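Local coordinates for protein thioesterase (Pseudomonas aeruginosa, PDB 3QY3) that probably hydrolyses fatty acyl-CoA thioesters, as a hotdog-fold thioesterase of the 4HBT family, at residues A[83-88]-A[113-118]; A[34-39]-A[53-58]; A[28-33]-A[60-65]; A[134-139]-A[146-151]; A[117-120]-A[126-129]. One frame throughout, in Å; residues are numbered along the deposited sequence. Where two conformers were deposited one is given.

Contact 1: residues A[83-88]-A[113-118]; sequences SLHTYL and LEHRLH
His85 and His115 join two strands that are not neighbours in the sheet. One hydrogen bond links them, between His85 ND1 and His115 NE2 at 2.9 Å. It is fairly straight, with an angle of 162°, and either ring could be the donor. Each nitrogen lies near the plane of the other ring. The rings meet rim to rim, neither over the other's face, with planes 17° apart. His85 reaches the bond with CG anti to its backbone N (chi1 -174°).

Two lesser contacts flank this bond. His115 CE1 lies 3.3 Å from Leu84 O. The apolar one is made by Leu117 CD2, 3.6 Å from His85 CE1. Leu56 of helix 51-66 packs on His115 and Leu117.

The strand axes are 9.0 Å apart and run in nearly the same direction. Strand 128-138 pairs with both, and strand 76-87 pairs with its counterpart in a second subunit. This is the curved antiparallel sheet wrapped round a helix that defines the hotdog fold.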
# COMPACT_ATOMS: atom_id res chain seq x y z
N SER A 83 8.32 -12.96 -11.31
CA SER A 83 8.39 -13.20 -9.89
C SER A 83 7.69 -14.46 -9.56
O SER A 83 6.56 -14.63 -10.01
CB SER A 83 7.63 -12.08 -9.11
OG SER A 83 8.34 -10.81 -9.23
N LEU A 84 8.33 -15.30 -8.75
CA LEU A 84 7.73 -16.51 -8.26
C LEU A 84 7.92 -16.53 -6.76
O LEU A 84 9.00 -16.29 -6.26
CB LEU A 84 8.38 -17.75 -8.86
CG LEU A 84 7.99 -19.09 -8.18
CD1 LEU A 84 6.67 -19.50 -8.60
CD2 LEU A 84 9.02 -20.25 -8.49
N HIS A 85 6.83 -16.80 -6.03
CA HIS A 85 6.94 -16.91 -4.62
C HIS A 85 6.02 -17.99 -4.09
O HIS A 85 4.83 -17.99 -4.41
CB HIS A 85 6.60 -15.58 -3.91
CG HIS A 85 6.83 -15.63 -2.43
ND1 HIS A 85 8.07 -15.46 -1.88
CD2 HIS A 85 5.97 -15.72 -1.40
CE1 HIS A 85 7.98 -15.58 -0.57
NE2 HIS A 85 6.70 -15.69 -0.26
N THR A 86 6.59 -18.86 -3.26
CA THR A 86 5.86 -19.87 -2.55
C THR A 86 5.72 -19.49 -1.07
O THR A 86 6.73 -19.20 -0.42
CB THR A 86 6.60 -21.23 -2.64
OG1 THR A 86 6.70 -21.55 -4.02
CG2 THR A 86 5.81 -22.32 -1.95
N TYR A 87 4.47 -19.47 -0.60
CA TYR A 87 4.06 -19.06 0.73
C TYR A 87 4.02 -20.30 1.62
O TYR A 87 3.21 -21.22 1.44
CB TYR A 87 2.68 -18.37 0.80
CG TYR A 87 2.58 -17.15 -0.09
CD1 TYR A 87 2.76 -15.88 0.43
CD2 TYR A 87 2.25 -17.27 -1.42
CE1 TYR A 87 2.69 -14.77 -0.39
CE2 TYR A 87 2.16 -16.15 -2.26
CZ TYR A 87 2.38 -14.91 -1.70
OH TYR A 87 2.26 -13.84 -2.51
N LEU A 88 4.86 -20.29 2.65
CA LEU A 88 4.95 -21.46 3.50
C LEU A 88 4.47 -21.25 4.92
O LEU A 88 3.88 -22.16 5.53
CB LEU A 88 6.40 -21.97 3.48
CG LEU A 88 6.89 -22.40 2.10
CD1 LEU A 88 8.41 -22.66 2.05
CD2 LEU A 88 6.07 -23.58 1.65
N LEU A 113 17.60 -14.08 -9.37
CA LEU A 113 17.89 -13.92 -7.97
C LEU A 113 16.95 -14.80 -7.20
O LEU A 113 15.72 -14.60 -7.24
CB LEU A 113 17.67 -12.48 -7.51
CG LEU A 113 18.60 -11.37 -7.72
CD1 LEU A 113 17.96 -10.03 -7.07
CD2 LEU A 113 20.00 -11.77 -7.12
N GLU A 114 17.51 -15.76 -6.49
CA GLU A 114 16.73 -16.70 -5.73
C GLU A 114 16.59 -16.14 -4.34
O GLU A 114 17.53 -15.51 -3.82
CB GLU A 114 17.43 -18.04 -5.74
CG GLU A 114 17.64 -18.49 -7.13
CD GLU A 114 17.00 -19.75 -7.44
OE1 GLU A 114 15.79 -19.86 -7.15
OE2 GLU A 114 17.74 -20.62 -7.96
N HIS A 115 15.44 -16.35 -3.70
CA HIS A 115 15.22 -15.81 -2.40
C HIS A 115 14.67 -16.83 -1.39
O HIS A 115 13.98 -17.81 -1.77
CB HIS A 115 14.31 -14.54 -2.45
CG HIS A 115 12.88 -14.81 -2.85
ND1 HIS A 115 12.41 -14.55 -4.11
CD2 HIS A 115 11.82 -15.28 -2.14
CE1 HIS A 115 11.11 -14.83 -4.15
NE2 HIS A 115 10.75 -15.32 -2.98
N ARG A 116 15.01 -16.58 -0.13
CA ARG A 116 14.41 -17.28 0.98
C ARG A 116 14.09 -16.26 2.05
O ARG A 116 14.87 -15.30 2.28
CB ARG A 116 15.32 -18.39 1.49
CG ARG A 116 15.29 -19.57 0.52
CD ARG A 116 16.32 -20.63 0.83
NE ARG A 116 15.91 -21.48 1.93
CZ ARG A 116 16.27 -21.27 3.18
NH1 ARG A 116 17.04 -20.22 3.45
NH2 ARG A 116 15.87 -22.09 4.14
N LEU A 117 12.93 -16.43 2.68
CA LEU A 117 12.42 -15.52 3.67
C LEU A 117 12.29 -16.23 5.03
O LEU A 117 11.82 -17.36 5.10
CB LEU A 117 11.05 -15.05 3.20
CG LEU A 117 10.86 -13.69 2.65
CD1 LEU A 117 12.02 -13.33 1.70
CD2 LEU A 117 9.44 -13.58 2.10
N HIS A 118 12.80 -15.59 6.08
CA HIS A 118 12.74 -16.07 7.46
C HIS A 118 12.26 -14.83 8.30
O HIS A 118 12.00 -13.77 7.77
CB HIS A 118 14.13 -16.52 7.96
CG HIS A 118 14.90 -17.42 7.01
ND1 HIS A 118 14.61 -18.75 6.81
CD2 HIS A 118 16.00 -17.17 6.25
CE1 HIS A 118 15.47 -19.28 5.96
NE2 HIS A 118 16.32 -18.33 5.60

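Contact 2: residues A[34-39]-A[53-58]; sequences IPVRWG and FQYLEE
This is a mainly apolar contact between helix 51-66 and the end of strand 28-35 with the loop that follows. It lies where the central helix of the hotdog fold rests against an outer strand. Ile34 and Tyr55 bury the most surface, and no hydrogen bond joins the two segments.

Ile34 uses two branches. CG2 lies 3.7 Å from Tyr55 CD1 and comes at the ring obliquely. CD1 reaches the aliphatic part of Glu58, with CG at 3.5 Å. The Glu58 chain bends at chi2 (66°), and this carries its carboxylate away from the isoleucine. Its OE1 accepts a hydrogen bond from the backbone N of Trp38 of a third subunit.

Val36 holds the far end of Tyr55. Its CG1 and CG2 both pack on the hydroxyl, with CG2 3.6 Å from Tyr55 OH. That hydroxyl is hydrogen-bonded to Asp40 OD2, which also accepts from the backbone N of Arg37. Arg37 itself forms a salt bridge to Asp40 of the third subunit.

The chemistry is thus split by position. The Ile34 and Val36 methyls, the Glu58 methylenes and the Tyr55 ring pack between strand and helix, while the polar ends of Tyr55 and Glu58 find partners beyond them. A packed interior here borders directly on a polar subunit interface.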
# COMPACT_ATOMS: atom_id res chain seq x y z
N ILE A 34 13.81 -6.44 7.18
CA ILE A 34 12.71 -5.58 6.75
C ILE A 34 11.66 -5.63 7.87
O ILE A 34 10.90 -6.63 7.98
CB ILE A 34 12.03 -6.01 5.42
CG1 ILE A 34 13.02 -6.29 4.23
CG2 ILE A 34 10.90 -4.96 5.06
CD1 ILE A 34 13.83 -5.12 3.78
N PRO A 35 11.57 -4.57 8.68
CA PRO A 35 10.52 -4.59 9.71
C PRO A 35 9.14 -4.62 9.08
O PRO A 35 8.85 -3.83 8.15
CB PRO A 35 10.75 -3.27 10.48
CG PRO A 35 12.19 -2.92 10.22
CD PRO A 35 12.49 -3.41 8.85
N VAL A 36 8.28 -5.41 9.69
CA VAL A 36 6.86 -5.48 9.33
C VAL A 36 6.11 -4.35 9.98
O VAL A 36 6.32 -4.05 11.15
CB VAL A 36 6.25 -6.83 9.76
CG1 VAL A 36 4.74 -6.88 9.51
CG2 VAL A 36 6.96 -7.97 8.98
N ARG A 37 5.22 -3.73 9.22
CA ARG A 37 4.38 -2.66 9.71
C ARG A 37 3.02 -3.22 9.97
O ARG A 37 2.60 -4.17 9.31
CB ARG A 37 4.23 -1.54 8.65
CG ARG A 37 5.51 -0.76 8.41
CD ARG A 37 5.33 0.12 7.15
NE ARG A 37 6.58 0.73 6.72
CZ ARG A 37 6.73 1.37 5.57
NH1 ARG A 37 5.72 1.50 4.70
NH2 ARG A 37 7.95 1.84 5.25
N TRP A 38 2.33 -2.67 10.98
CA TRP A 38 1.03 -3.19 11.39
C TRP A 38 0.09 -3.13 10.19
O TRP A 38 -0.71 -4.04 9.95
CB TRP A 38 0.52 -2.38 12.55
CG TRP A 38 -0.78 -2.88 13.14
CD1 TRP A 38 -0.93 -3.82 14.13
CD2 TRP A 38 -2.07 -2.51 12.73
NE1 TRP A 38 -2.25 -4.05 14.37
CE2 TRP A 38 -2.99 -3.25 13.52
CE3 TRP A 38 -2.57 -1.58 11.80
CZ2 TRP A 38 -4.37 -3.07 13.44
CZ3 TRP A 38 -3.98 -1.44 11.68
CH2 TRP A 38 -4.85 -2.21 12.48
N GLY A 39 0.19 -2.05 9.42
CA GLY A 39 -0.69 -1.84 8.22
C GLY A 39 -0.36 -2.78 7.08
O GLY A 39 -1.07 -2.73 6.07
N PHE A 53 6.07 -9.28 -1.72
CA PHE A 53 6.76 -8.75 -2.90
C PHE A 53 7.40 -7.39 -2.72
O PHE A 53 8.44 -7.12 -3.34
CB PHE A 53 5.82 -8.80 -4.10
CG PHE A 53 5.45 -10.20 -4.52
CD1 PHE A 53 6.35 -11.03 -5.15
CD2 PHE A 53 4.20 -10.70 -4.23
CE1 PHE A 53 5.99 -12.34 -5.55
CE2 PHE A 53 3.87 -11.98 -4.56
CZ PHE A 53 4.76 -12.80 -5.26
N GLN A 54 6.82 -6.61 -1.80
CA GLN A 54 7.44 -5.35 -1.41
C GLN A 54 8.69 -5.62 -0.60
O GLN A 54 9.69 -4.88 -0.73
CB GLN A 54 6.48 -4.45 -0.65
CG GLN A 54 7.07 -3.14 -0.33
CD GLN A 54 6.04 -2.07 0.10
OE1 GLN A 54 5.71 -1.90 1.29
NE2 GLN A 54 5.54 -1.30 -0.89
N TYR A 55 8.61 -6.60 0.31
CA TYR A 55 9.80 -6.99 1.06
C TYR A 55 10.93 -7.44 0.17
O TYR A 55 12.10 -6.97 0.33
CB TYR A 55 9.47 -8.07 2.10
CG TYR A 55 8.37 -7.79 3.10
CD1 TYR A 55 7.97 -6.51 3.39
CD2 TYR A 55 7.77 -8.82 3.81
CE1 TYR A 55 6.89 -6.23 4.30
CE2 TYR A 55 6.78 -8.56 4.77
CZ TYR A 55 6.37 -7.27 5.01
OH TYR A 55 5.36 -7.12 5.92
N LEU A 56 10.59 -8.24 -0.84
CA LEU A 56 11.58 -8.73 -1.83
C LEU A 56 12.14 -7.57 -2.65
O LEU A 56 13.35 -7.45 -2.85
CB LEU A 56 10.97 -9.78 -2.74
CG LEU A 56 10.64 -11.09 -2.04
CD1 LEU A 56 9.77 -11.92 -2.99
CD2 LEU A 56 11.87 -11.88 -1.59
N GLU A 57 11.25 -6.64 -3.07
CA GLU A 57 11.71 -5.43 -3.72
C GLU A 57 12.66 -4.61 -2.89
O GLU A 57 13.71 -4.20 -3.40
CB GLU A 57 10.49 -4.54 -4.05
CG GLU A 57 10.80 -3.22 -4.68
CD GLU A 57 9.54 -2.44 -4.83
OE1 GLU A 57 9.06 -1.91 -3.80
OE2 GLU A 57 8.97 -2.42 -5.91
N GLU A 58 12.33 -4.40 -1.62
CA GLU A 58 13.22 -3.66 -0.72
C GLU A 58 14.61 -4.32 -0.60
O GLU A 58 15.64 -3.62 -0.64
CB GLU A 58 12.58 -3.46 0.63
CG GLU A 58 13.38 -2.50 1.48
CD GLU A 58 13.41 -1.05 0.91
OE1 GLU A 58 12.56 -0.74 0.02
OE2 GLU A 58 14.24 -0.26 1.37

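Contact 3: residues A[28-33]-A[60-65]; sequences LLHTAH and RVAWFE
His30 lies with one ring face against the backbone of the helix, and Trp63 packs beside it. Trp63 CB sits over this face in a CH-pi contact, 4.2 Å from the ring centroid. The backbone N of Trp63 is also above the ring, over its centre. Ala62 CB lies 3.7 Å from His30 NE2, on the same side of the ring. The indole is turned obliquely to the imidazole, with planes at 45°, and its CD1 lies 3.8 Å from His30 CB.

Leu29 covers another part of the indole. Its CB lies above one face toward the rim, and CD1 is 3.7 Å from Trp63 CZ2. With CG anti to the backbone N (chi1 -179°), the indole runs alongside His30, in the opposite direction, to Leu29.

Leu29 and His30 can both face the helix because they form a classic beta bulge opposite Leu101. The bulge places two successive side chains against the same tryptophan.

The strand and helix axes come within 8.4 Å and cross at 125°. Strand 96-106 pairs with strand 28-35 through Leu101 and Val99. Leu113 and Leu111 of strand 110-119 also pack on Trp63, and so helix 51-66 lies across several strands of the sheet.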
# COMPACT_ATOMS: atom_id res chain seq x y z
N LEU A 28 25.28 -16.68 -1.39
CA LEU A 28 24.51 -15.55 -0.78
C LEU A 28 25.02 -14.20 -1.22
O LEU A 28 26.18 -13.86 -0.96
CB LEU A 28 24.58 -15.63 0.75
CG LEU A 28 23.84 -14.62 1.61
CD1 LEU A 28 22.28 -14.77 1.39
CD2 LEU A 28 24.19 -14.88 3.11
N LEU A 29 24.17 -13.41 -1.88
CA LEU A 29 24.51 -12.08 -2.32
C LEU A 29 24.20 -10.98 -1.29
O LEU A 29 24.91 -9.98 -1.15
CB LEU A 29 23.79 -11.83 -3.64
CG LEU A 29 24.24 -12.63 -4.86
CD1 LEU A 29 23.28 -12.35 -6.01
CD2 LEU A 29 25.70 -12.28 -5.25
N HIS A 30 23.07 -11.11 -0.59
CA HIS A 30 22.59 -10.06 0.26
C HIS A 30 21.59 -10.60 1.28
O HIS A 30 20.85 -11.52 0.96
CB HIS A 30 21.86 -8.96 -0.54
CG HIS A 30 21.67 -7.72 0.24
ND1 HIS A 30 22.72 -6.86 0.51
CD2 HIS A 30 20.58 -7.21 0.86
CE1 HIS A 30 22.25 -5.85 1.24
NE2 HIS A 30 20.97 -6.03 1.45
N THR A 31 21.68 -10.04 2.48
CA THR A 31 20.71 -10.28 3.54
C THR A 31 20.14 -8.96 3.96
O THR A 31 20.87 -8.04 4.41
CB THR A 31 21.33 -11.01 4.73
OG1 THR A 31 21.92 -12.25 4.27
CG2 THR A 31 20.25 -11.28 5.81
N ALA A 32 18.81 -8.82 3.82
CA ALA A 32 18.13 -7.58 4.24
C ALA A 32 17.21 -7.87 5.41
O ALA A 32 16.62 -8.96 5.48
CB ALA A 32 17.26 -6.94 3.06
N HIS A 33 17.08 -6.91 6.31
CA HIS A 33 16.16 -7.01 7.45
C HIS A 33 15.06 -5.98 7.25
O HIS A 33 15.36 -4.79 7.15
CB HIS A 33 16.89 -6.74 8.77
CG HIS A 33 17.79 -7.85 9.19
ND1 HIS A 33 18.41 -7.86 10.43
CD2 HIS A 33 18.19 -8.98 8.56
CE1 HIS A 33 19.19 -8.94 10.52
NE2 HIS A 33 19.07 -9.63 9.40
N ARG A 60 16.08 -6.31 -2.84
CA ARG A 60 16.84 -6.08 -4.09
C ARG A 60 17.33 -4.66 -4.22
O ARG A 60 18.49 -4.40 -4.63
CB ARG A 60 16.04 -6.36 -5.38
CG ARG A 60 15.54 -7.71 -5.58
CD ARG A 60 14.91 -7.80 -7.02
NE ARG A 60 13.77 -6.88 -7.29
CZ ARG A 60 12.51 -7.14 -6.95
NH1 ARG A 60 11.59 -6.30 -7.28
NH2 ARG A 60 12.19 -8.23 -6.23
N VAL A 61 16.48 -3.68 -3.87
CA VAL A 61 16.91 -2.28 -3.90
C VAL A 61 18.12 -2.05 -3.00
O VAL A 61 19.09 -1.43 -3.43
CB VAL A 61 15.72 -1.32 -3.55
CG1 VAL A 61 16.19 0.11 -3.29
CG2 VAL A 61 14.70 -1.37 -4.71
N ALA A 62 18.12 -2.63 -1.81
CA ALA A 62 19.28 -2.52 -0.90
C ALA A 62 20.53 -3.16 -1.47
O ALA A 62 21.63 -2.55 -1.43
CB ALA A 62 18.92 -3.15 0.46
N TRP A 63 20.41 -4.36 -2.05
CA TRP A 63 21.53 -5.01 -2.77
C TRP A 63 22.04 -4.12 -3.91
O TRP A 63 23.27 -3.87 -4.01
CB TRP A 63 21.15 -6.37 -3.33
CG TRP A 63 22.25 -7.05 -4.02
CD1 TRP A 63 23.52 -7.29 -3.53
CD2 TRP A 63 22.21 -7.64 -5.30
NE1 TRP A 63 24.28 -7.97 -4.46
CE2 TRP A 63 23.50 -8.18 -5.56
CE3 TRP A 63 21.23 -7.72 -6.30
CZ2 TRP A 63 23.82 -8.82 -6.78
CZ3 TRP A 63 21.56 -8.34 -7.49
CH2 TRP A 63 22.84 -8.88 -7.72
N PHE A 64 21.13 -3.65 -4.76
CA PHE A 64 21.51 -2.74 -5.81
C PHE A 64 22.25 -1.51 -5.25
O PHE A 64 23.27 -1.06 -5.87
CB PHE A 64 20.32 -2.29 -6.65
CG PHE A 64 19.66 -3.37 -7.44
CD1 PHE A 64 20.34 -4.46 -7.92
CD2 PHE A 64 18.33 -3.25 -7.74
CE1 PHE A 64 19.68 -5.43 -8.68
CE2 PHE A 64 17.71 -4.21 -8.50
CZ PHE A 64 18.39 -5.30 -8.93
N GLU A 65 21.78 -0.97 -4.13
CA GLU A 65 22.42 0.22 -3.53
C GLU A 65 23.86 -0.10 -3.15
O GLU A 65 24.77 0.73 -3.40
CB GLU A 65 21.66 0.78 -2.32
CG GLU A 65 22.43 1.94 -1.63
CD GLU A 65 21.85 2.35 -0.27
OE1 GLU A 65 20.83 1.77 0.18
OE2 GLU A 65 22.44 3.28 0.35

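Contact 4: residues A[134-139]-A[146-151]; sequences LVWVRH and PVPDSI
The Trp136 indole carries Pro148 over one face, with Val147 CA above the same face toward the rim. Pro148 CD lies 3.5 Å from the centroid of the five-membered ring, 19° off its normal, in a clear CH-pi contact. The closest approach is to Trp136 NE1, at 3.4 Å from CD. Pro148 CG also lies near this nitrogen. The two side chains cross at about a right angle.

Other groups meet the indole obliquely. Val147 CG2 touches Trp136 CE3 at 4.0 Å. The Ile151 side chain runs opposite to that of Trp136, with CG1 anti to the carbonyl carbon (chi1 -68°). Its CD1 lies 3.5 Å from Trp136 CZ2, on the same side of the indole as Pro148. The carbonyl O of Pro146 is 4.0 Å from Trp136 CB. No hydrogen bond joins the two segments.

Ile151 also touches Trp63 of helix 51-66 and Leu111 of strand 110-119, while Pro78 of strand 76-87 packs on Trp136.

In the hotdog domain, this tryptophan of the last long strand, 128-138, is thus packed by the approach to the C-terminal helix 149-155 and by its first turn, with Pro148 at the N-cap and Ile151 in the turn.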
# COMPACT_ATOMS: atom_id res chain seq x y z
N LEU A 134 15.57 -10.98 -13.44
CA LEU A 134 15.83 -9.63 -13.83
C LEU A 134 16.49 -9.65 -15.19
O LEU A 134 17.27 -10.56 -15.50
CB LEU A 134 16.80 -8.97 -12.81
CG LEU A 134 16.45 -8.96 -11.31
CD1 LEU A 134 17.78 -8.74 -10.55
CD2 LEU A 134 15.43 -7.85 -11.07
N VAL A 135 16.17 -8.64 -15.98
CA VAL A 135 16.82 -8.41 -17.26
C VAL A 135 17.33 -6.95 -17.25
O VAL A 135 16.62 -6.04 -16.79
CB VAL A 135 15.86 -8.71 -18.46
CG1 VAL A 135 15.42 -10.19 -18.49
CG2 VAL A 135 14.60 -7.82 -18.43
N TRP A 136 18.56 -6.72 -17.73
CA TRP A 136 19.07 -5.36 -17.83
C TRP A 136 18.65 -4.85 -19.20
O TRP A 136 18.84 -5.53 -20.20
CB TRP A 136 20.59 -5.28 -17.64
CG TRP A 136 20.96 -4.93 -16.23
CD1 TRP A 136 21.44 -3.71 -15.77
CD2 TRP A 136 20.84 -5.78 -15.08
NE1 TRP A 136 21.57 -3.76 -14.38
CE2 TRP A 136 21.25 -5.03 -13.95
CE3 TRP A 136 20.45 -7.12 -14.90
CZ2 TRP A 136 21.28 -5.58 -12.66
CZ3 TRP A 136 20.45 -7.65 -13.59
CH2 TRP A 136 20.85 -6.88 -12.50
N VAL A 137 18.08 -3.65 -19.20
CA VAL A 137 17.52 -3.03 -20.37
C VAL A 137 17.90 -1.52 -20.42
O VAL A 137 18.00 -0.82 -19.40
CB VAL A 137 15.98 -3.15 -20.38
CG1 VAL A 137 15.43 -2.65 -21.71
CG2 VAL A 137 15.51 -4.59 -20.10
N ARG A 138 18.15 -1.01 -21.62
CA ARG A 138 18.19 0.43 -21.79
C ARG A 138 16.74 0.88 -21.94
O ARG A 138 16.06 0.45 -22.87
CB ARG A 138 19.01 0.81 -23.01
CG ARG A 138 19.14 2.31 -23.16
CD ARG A 138 20.28 2.62 -24.11
NE ARG A 138 21.57 2.59 -23.42
CZ ARG A 138 22.19 3.65 -22.91
NH1 ARG A 138 21.66 4.87 -23.00
NH2 ARG A 138 23.37 3.51 -22.32
N HIS A 139 16.26 1.74 -21.04
CA HIS A 139 14.82 1.94 -20.88
C HIS A 139 14.17 2.71 -22.02
O HIS A 139 13.12 2.30 -22.52
CB HIS A 139 14.52 2.66 -19.57
CG HIS A 139 15.03 1.95 -18.36
ND1 HIS A 139 14.78 0.62 -18.11
CD2 HIS A 139 15.78 2.39 -17.31
CE1 HIS A 139 15.34 0.27 -16.97
NE2 HIS A 139 15.95 1.33 -16.46
N PRO A 146 24.18 -5.44 -21.35
CA PRO A 146 24.85 -6.39 -20.46
C PRO A 146 24.68 -6.12 -18.96
O PRO A 146 24.45 -4.99 -18.52
CB PRO A 146 26.33 -6.31 -20.89
CG PRO A 146 26.30 -5.65 -22.25
CD PRO A 146 25.14 -4.71 -22.21
N VAL A 147 24.72 -7.17 -18.18
CA VAL A 147 24.73 -7.06 -16.72
C VAL A 147 26.02 -6.28 -16.32
O VAL A 147 27.07 -6.48 -16.93
CB VAL A 147 24.69 -8.48 -16.09
CG1 VAL A 147 24.81 -8.43 -14.59
CG2 VAL A 147 23.44 -9.23 -16.52
N PRO A 148 25.93 -5.37 -15.34
CA PRO A 148 27.06 -4.57 -14.87
C PRO A 148 28.21 -5.45 -14.40
O PRO A 148 27.99 -6.58 -13.94
CB PRO A 148 26.49 -3.83 -13.66
CG PRO A 148 25.02 -3.76 -13.92
CD PRO A 148 24.69 -5.04 -14.61
N ASP A 149 29.41 -4.92 -14.50
CA ASP A 149 30.60 -5.64 -14.10
C ASP A 149 30.55 -6.09 -12.66
O ASP A 149 31.03 -7.16 -12.31
CB ASP A 149 31.82 -4.74 -14.30
CG ASP A 149 32.07 -4.41 -15.76
OD1 ASP A 149 31.62 -5.25 -16.61
OD2 ASP A 149 32.74 -3.34 -16.04
N SER A 150 30.00 -5.24 -11.81
CA SER A 150 29.94 -5.50 -10.37
C SER A 150 29.22 -6.83 -10.05
O SER A 150 29.69 -7.62 -9.21
CB SER A 150 29.25 -4.33 -9.67
OG SER A 150 27.93 -4.15 -10.15
N ILE A 151 28.14 -7.09 -10.76
CA ILE A 151 27.37 -8.31 -10.56
C ILE A 151 28.07 -9.52 -11.15
O ILE A 151 28.19 -10.54 -10.47
CB ILE A 151 25.93 -8.15 -11.09
CG1 ILE A 151 25.21 -7.15 -10.20
CG2 ILE A 151 25.19 -9.50 -11.12
CD1 ILE A 151 24.02 -6.57 -10.79

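Contact 5: residues A[117-120]-A[126-129]; sequences LHTL and TYGE
Tyr127 leans its ring across the strand residues 117-119. From CB, 3.7 Å from Leu117 O, the side chain passes to CD1, which lies 3.9 Å from His118 CA. Farther out, CE1 nears OG1 and the backbone N of Thr119. Thr119 CG2 stands over the centre of one ring face, in a CH-pi contact 4.0 Å from the centroid and 11° off the normal. At the tip, OH receives a hydrogen bond from a water at 2.7 Å. The same water is hydrogen-bonded to Thr119 OG1, bridging the two side chains. A chi1 of 65° at Thr119 puts OG1 between the backbone N and the carbonyl carbon, toward the water, and leaves CG2 for the ring. Asp122 OD2 is a further partner of the tyrosine hydroxyl, and Lys89 makes a cation-pi contact with the ring.

The backbones pair beside this. Tyr127 N donates to Leu117 O at 2.8 Å, and Leu117 N donates to Gly128 O at 2.9 Å. Thr126 CA adds a CA-H...O contact to Leu117 O. Gly128 N is buried without a partner in the model.

Leu117 and Gly128 form an antiparallel hydrogen-bonded pair at the closed end of the beta hairpin of strands 110-119 and 128-138.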
# COMPACT_ATOMS: atom_id res chain seq x y z
N LEU A 117 12.93 -16.43 2.68
CA LEU A 117 12.42 -15.52 3.67
C LEU A 117 12.29 -16.23 5.03
O LEU A 117 11.82 -17.36 5.10
CB LEU A 117 11.05 -15.05 3.20
CG LEU A 117 10.86 -13.69 2.65
CD1 LEU A 117 12.02 -13.33 1.70
CD2 LEU A 117 9.44 -13.58 2.10
N HIS A 118 12.80 -15.59 6.08
CA HIS A 118 12.74 -16.07 7.46
C HIS A 118 12.26 -14.83 8.30
O HIS A 118 12.00 -13.77 7.77
CB HIS A 118 14.13 -16.52 7.96
CG HIS A 118 14.90 -17.42 7.01
ND1 HIS A 118 14.61 -18.75 6.81
CD2 HIS A 118 16.00 -17.17 6.25
CE1 HIS A 118 15.47 -19.28 5.96
NE2 HIS A 118 16.32 -18.33 5.60
N THR A 119 12.25 -14.98 9.61
CA THR A 119 12.07 -13.83 10.52
C THR A 119 13.30 -13.80 11.44
O THR A 119 13.99 -14.80 11.62
CB THR A 119 10.73 -13.88 11.32
OG1 THR A 119 10.72 -15.02 12.20
CG2 THR A 119 9.49 -13.86 10.39
N LEU A 120 13.54 -12.66 12.05
CA LEU A 120 14.61 -12.56 13.00
C LEU A 120 14.45 -13.55 14.15
O LEU A 120 15.44 -14.13 14.56
CB LEU A 120 14.70 -11.18 13.61
CG LEU A 120 15.71 -10.19 13.05
CD1 LEU A 120 15.82 -9.06 14.05
CD2 LEU A 120 17.07 -10.85 12.70
N THR A 126 11.55 -21.40 7.17
CA THR A 126 11.37 -20.80 5.84
C THR A 126 9.90 -20.40 5.69
O THR A 126 9.01 -21.26 5.61
CB THR A 126 11.84 -21.73 4.72
OG1 THR A 126 13.23 -22.10 4.93
CG2 THR A 126 11.71 -21.02 3.36
N TYR A 127 9.68 -19.11 5.64
CA TYR A 127 8.36 -18.57 5.59
C TYR A 127 7.90 -18.49 4.16
O TYR A 127 6.71 -18.57 3.89
CB TYR A 127 8.32 -17.22 6.28
CG TYR A 127 8.31 -17.37 7.76
CD1 TYR A 127 9.43 -17.82 8.42
CD2 TYR A 127 7.20 -17.05 8.51
CE1 TYR A 127 9.42 -18.02 9.82
CE2 TYR A 127 7.19 -17.19 9.88
CZ TYR A 127 8.30 -17.71 10.55
OH TYR A 127 8.31 -17.93 11.93
N GLY A 128 8.86 -18.33 3.26
CA GLY A 128 8.56 -18.32 1.83
C GLY A 128 9.85 -18.37 1.02
O GLY A 128 10.93 -18.22 1.58
N GLU A 129 9.75 -18.72 -0.24
CA GLU A 129 10.92 -18.84 -1.11
C GLU A 129 10.49 -18.71 -2.54
O GLU A 129 9.37 -19.00 -2.91
CB GLU A 129 11.67 -20.19 -0.91
CG GLU A 129 10.77 -21.38 -1.08
CD GLU A 129 11.51 -22.77 -0.90
OE1 GLU A 129 12.48 -22.87 -0.14
OE2 GLU A 129 11.05 -23.74 -1.53
O HOH W 1 8.29 -15.53 13.20

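Overall arrangement
All five contacts belong to one hotdog domain, a curved antiparallel sheet around helix 51-66. Along the chain, contact 2 is nested inside the loop closed by contact 3. Contacts 1, 5 and 4 follow. Contacts 2 and 3 share strand 28-35 and the helix, with centres about 13 Å apart. Contacts 1 and 5 share strand 110-119, with centres about 8 Å apart. Contact 4 lies across the chain's centre from contact 5, about 28 Å away between centres. Leu56 ties contact 2 to contacts 1 and 5, and Trp63 meets Ile151 between contacts 3 and 4. Contacts 1 and 2 touch the second subunit, whose strand extends the sheet, and contacts 2 and 3 touch the third.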